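Local structure of pyoverdine synthetase F (Pseudomonas aeruginosa PAO1, 6CUL) at residues Y215-S220 / D236-I242. The protein belongs to the pyoverdine synthetase proteins of this bacterium and folds as a mixed alpha/beta protein around a central, largely parallel beta sheet. Sequence-based numbering, arbitrary orientation.
Sequences YWTGAS and DVLKTEI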
ATOM      1  N   TYR A 215      -7.933  17.093 -13.432  1.00 48.00           N
ATOM      2  CA  TYR A 215      -7.578  17.611 -12.152  1.00 49.17           C
ATOM      3  C   TYR A 215      -8.042  16.833 -10.912  1.00 48.99           C
ATOM      4  O   TYR A 215      -8.226  17.414  -9.910  1.00 43.67           O
ATOM      5  CB  TYR A 215      -8.084  19.029 -12.063  1.00 56.05           C
ATOM      6  CG  TYR A 215      -7.631  19.936 -13.150  1.00 56.47           C
ATOM      7  CD1 TYR A 215      -6.410  20.534 -13.094  1.00 47.84           C
ATOM      8  CD2 TYR A 215      -8.422  20.168 -14.235  1.00 58.15           C
ATOM      9  CE1 TYR A 215      -5.980  21.347 -14.080  1.00 55.06           C
ATOM     10  CE2 TYR A 215      -8.005  20.990 -15.241  1.00 57.19           C
ATOM     11  CZ  TYR A 215      -6.776  21.575 -15.159  1.00 59.40           C
ATOM     12  OH  TYR A 215      -6.356  22.386 -16.158  1.00 54.78           O
ATOM     13  N   TRP A 216      -8.295  15.563 -10.996  1.00 46.71           N
ATOM     14  CA  TRP A 216      -8.693  14.844  -9.833  1.00 44.72           C
ATOM     15  C   TRP A 216      -8.107  13.453  -9.824  1.00 43.64           C
ATOM     16  O   TRP A 216      -7.881  12.887 -10.822  1.00 42.00           O
ATOM     17  CB  TRP A 216     -10.215  14.710  -9.756  1.00 45.25           C
ATOM     18  CG  TRP A 216     -10.983  15.949  -9.717  1.00 41.32           C
ATOM     19  CD1 TRP A 216     -11.553  16.570 -10.752  1.00 43.57           C
ATOM     20  CD2 TRP A 216     -11.297  16.697  -8.588  1.00 42.57           C
ATOM     21  NE1 TRP A 216     -12.185  17.665 -10.357  1.00 47.72           N
ATOM     22  CE2 TRP A 216     -12.044  17.779  -9.012  1.00 48.05           C
ATOM     23  CE3 TRP A 216     -11.002  16.580  -7.241  1.00 46.95           C
ATOM     24  CZ2 TRP A 216     -12.505  18.741  -8.143  1.00 45.13           C
ATOM     25  CZ3 TRP A 216     -11.455  17.540  -6.386  1.00 46.32           C
ATOM     26  CH2 TRP A 216     -12.197  18.605  -6.836  1.00 39.05           C
ATOM     27  N   THR A 217      -7.856  12.948  -8.655  1.00 36.05           N
ATOM     28  CA  THR A 217      -7.435  11.588  -8.457  1.00 35.56           C
ATOM     29  C   THR A 217      -8.098  11.018  -7.236  1.00 32.34           C
ATOM     30  O   THR A 217      -8.729  11.706  -6.522  1.00 39.55           O
ATOM     31  CB  THR A 217      -5.925  11.380  -8.434  1.00 35.09           C
ATOM     32  OG1 THR A 217      -5.701  10.001  -8.280  1.00 25.06           O
ATOM     33  CG2 THR A 217      -5.264  12.128  -7.325  1.00 32.89           C
ATOM     34  N   GLY A 218      -7.965   9.730  -7.054  1.00 29.12           N
ATOM     35  CA  GLY A 218      -8.571   9.035  -5.958  1.00 27.44           C
ATOM     36  C   GLY A 218      -7.863   7.815  -5.550  1.00 26.79           C
ATOM     37  O   GLY A 218      -6.755   7.686  -5.829  1.00 32.23           O
ATOM     38  N   ALA A 219      -8.513   6.971  -4.794  1.00 21.74           N
ATOM     39  CA  ALA A 219      -7.974   5.734  -4.342  1.00 18.58           C
ATOM     40  C   ALA A 219      -8.947   4.573  -4.417  1.00 29.51           C
ATOM     41  O   ALA A 219     -10.071   4.724  -4.016  1.00 28.16           O
ATOM     42  CB  ALA A 219      -7.508   5.889  -2.950  1.00 25.54           C
ATOM     43  N   SER A 220      -8.488   3.407  -4.850  1.00 25.55           N
ATOM     44  CA  SER A 220      -9.339   2.225  -4.956  1.00 29.33           C
ATOM     45  C   SER A 220      -9.123   1.059  -3.988  1.00 32.03           C
ATOM     46  O   SER A 220      -8.030   0.641  -3.828  1.00 29.30           O
ATOM     47  CB  SER A 220      -9.229   1.602  -6.288  1.00 30.07           C
ATOM     48  OG  SER A 220      -9.990   2.336  -7.153  1.00 46.87           O
ATOM     49  N   ASP A 236     -14.801   2.948  -3.899  1.00 30.86           N
ATOM     50  CA  ASP A 236     -14.020   3.948  -4.548  1.00 27.63           C
ATOM     51  C   ASP A 236     -14.218   5.387  -4.116  1.00 26.26           C
ATOM     52  O   ASP A 236     -15.295   5.760  -3.873  1.00 18.51           O
ATOM     53  CB  ASP A 236     -14.354   3.872  -5.998  1.00 38.47           C
ATOM     54  CG  ASP A 236     -13.189   3.933  -6.839  1.00 36.95           C
ATOM     55  OD1 ASP A 236     -12.086   3.925  -6.331  1.00 34.42           O
ATOM     56  OD2 ASP A 236     -13.378   3.969  -8.044  1.00 33.69           O
ATOM     57  N   VAL A 237     -13.141   6.147  -4.056  1.00 23.54           N
ATOM     58  CA  VAL A 237     -13.148   7.542  -3.705  1.00 20.58           C
ATOM     59  C   VAL A 237     -12.327   8.337  -4.705  1.00 28.27           C
ATOM     60  O   VAL A 237     -11.400   7.865  -5.177  1.00 26.57           O
ATOM     61  CB  VAL A 237     -12.691   7.809  -2.251  1.00 25.53           C
ATOM     62  CG1 VAL A 237     -12.721   9.273  -1.852  1.00 24.38           C
ATOM     63  CG2 VAL A 237     -13.573   7.088  -1.303  1.00 37.42           C
ATOM     64  N   LEU A 238     -12.771   9.534  -4.987  1.00 35.60           N
ATOM     65  CA  LEU A 238     -12.146  10.399  -5.904  1.00 34.34           C
ATOM     66  C   LEU A 238     -12.300  11.778  -5.460  1.00 28.68           C
ATOM     67  O   LEU A 238     -13.027  12.494  -6.007  1.00 33.09           O
ATOM     68  CB  LEU A 238     -12.768  10.203  -7.277  1.00 35.13           C
ATOM     69  CG  LEU A 238     -12.263  11.056  -8.397  1.00 38.66           C
ATOM     70  CD1 LEU A 238     -10.806  10.853  -8.699  1.00 40.20           C
ATOM     71  CD2 LEU A 238     -13.107  10.937  -9.646  1.00 33.27           C
ATOM     72  N   LYS A 239     -11.594  12.153  -4.449  1.00 27.75           N
ATOM     73  CA  LYS A 239     -11.672  13.478  -3.900  1.00 29.78           C
ATOM     74  C   LYS A 239     -10.384  14.331  -3.858  1.00 36.51           C
ATOM     75  O   LYS A 239     -10.276  15.218  -3.085  1.00 34.62           O
ATOM     76  CB  LYS A 239     -12.247  13.341  -2.514  1.00 27.46           C
ATOM     77  CG  LYS A 239     -13.587  12.746  -2.546  1.00 25.25           C
ATOM     78  CD  LYS A 239     -14.261  12.801  -1.254  1.00 34.63           C
ATOM     79  CE  LYS A 239     -15.663  12.279  -1.335  1.00 41.66           C
ATOM     80  NZ  LYS A 239     -15.832  10.825  -1.431  1.00 46.94           N
ATOM     81  N   THR A 240      -9.421  14.042  -4.691  1.00 40.66           N
ATOM     82  CA  THR A 240      -8.180  14.750  -4.652  1.00 41.00           C
ATOM     83  C   THR A 240      -7.996  15.686  -5.841  1.00 40.14           C
ATOM     84  O   THR A 240      -7.737  15.242  -6.903  1.00 38.20           O
ATOM     85  CB  THR A 240      -7.047  13.749  -4.599  1.00 38.87           C
ATOM     86  OG1 THR A 240      -7.389  12.663  -3.769  1.00 25.48           O
ATOM     87  CG2 THR A 240      -5.862  14.381  -4.048  1.00 36.44           C
ATOM     88  N   GLU A 241      -8.174  16.988  -5.640  1.00 41.12           N
ATOM     89  CA  GLU A 241      -8.013  17.940  -6.707  1.00 39.13           C
ATOM     90  C   GLU A 241      -6.547  17.989  -7.010  1.00 43.27           C
ATOM     91  O   GLU A 241      -5.740  17.825  -6.155  1.00 46.10           O
ATOM     92  CB  GLU A 241      -8.554  19.311  -6.346  1.00 48.32           C
ATOM     93  CG  GLU A 241      -9.143  20.114  -7.508  1.00 42.20           C
ATOM     94  CD  GLU A 241      -9.289  21.621  -7.277  1.00 41.98           C
ATOM     95  OE1 GLU A 241      -8.337  22.354  -7.408  1.00 43.48           O
ATOM     96  OE2 GLU A 241     -10.383  22.094  -7.066  1.00 38.57           O
ATOM     97  N   ILE A 242      -6.199  18.173  -8.247  1.00 48.44           N
ATOM     98  CA  ILE A 242      -4.826  18.172  -8.588  1.00 47.92           C
ATOM     99  C   ILE A 242      -4.435  19.499  -9.153  1.00 44.12           C
ATOM    100  O   ILE A 242      -5.108  19.961  -9.964  1.00 43.02           O
ATOM    101  CB  ILE A 242      -4.574  17.110  -9.636  1.00 50.74           C
ATOM    102  CG1 ILE A 242      -5.183  15.803  -9.209  1.00 42.04           C
ATOM    103  CG2 ILE A 242      -3.101  16.946  -9.884  1.00 49.52           C
ATOM    104  CD1 ILE A 242      -4.674  14.626  -9.985  1.00 42.61           C
TER
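Thr217 and Thr240 form a hydrogen-bonded antiparallel pair in a beta hairpin whose second strand, 233-241, is outermost in the central mixed sheet. Thr217 N reaches Thr240 O at 2.9 Å, in the carbonyl plane, and Thr240 N returns to Thr217 O at 3.0 Å. Beyond them a beta bulge sets Gly218 against both Leu238 and Lys239, shifting the register by one before Ala219 pairs with Val237. There Ala219 N to Val237 O is 3.0 Å, while the return bond is weak. Past the strand end, Ile242 N lies 2.7 Å from Tyr215 O but meets it from above, 56° out of the carbonyl plane.

Apolar contacts differ on the two faces. On one, Trp216 has its CG beside the backbone N (chi1 -59°), which brings the indole over the neighbouring strand. Glu241 CG sits 3.6 Å from the centroid of the six-membered ring in a CH-pi contact, and the carboxylate plane stands at 88° to the indole. Tyr180 meets this indole nearly at right angles. On the other face the two threonine side chains lie alongside each other, Thr217 CG2 3.6 Å from Thr240 CB; Ile242 crosses Thr217 and touches CG2 with its CD1 methyl. Helix 248-271 packs here, its Asn255 hydrogen-bonding Thr240 OG1 and Gly218 O.

A polar pair marks the far end: Ser220 OG donates to Asp236 OD1 at 2.8 Å from above the carboxylate plane, with the same oxygen only 3.2 Å from a second acceptor, Ala219 O.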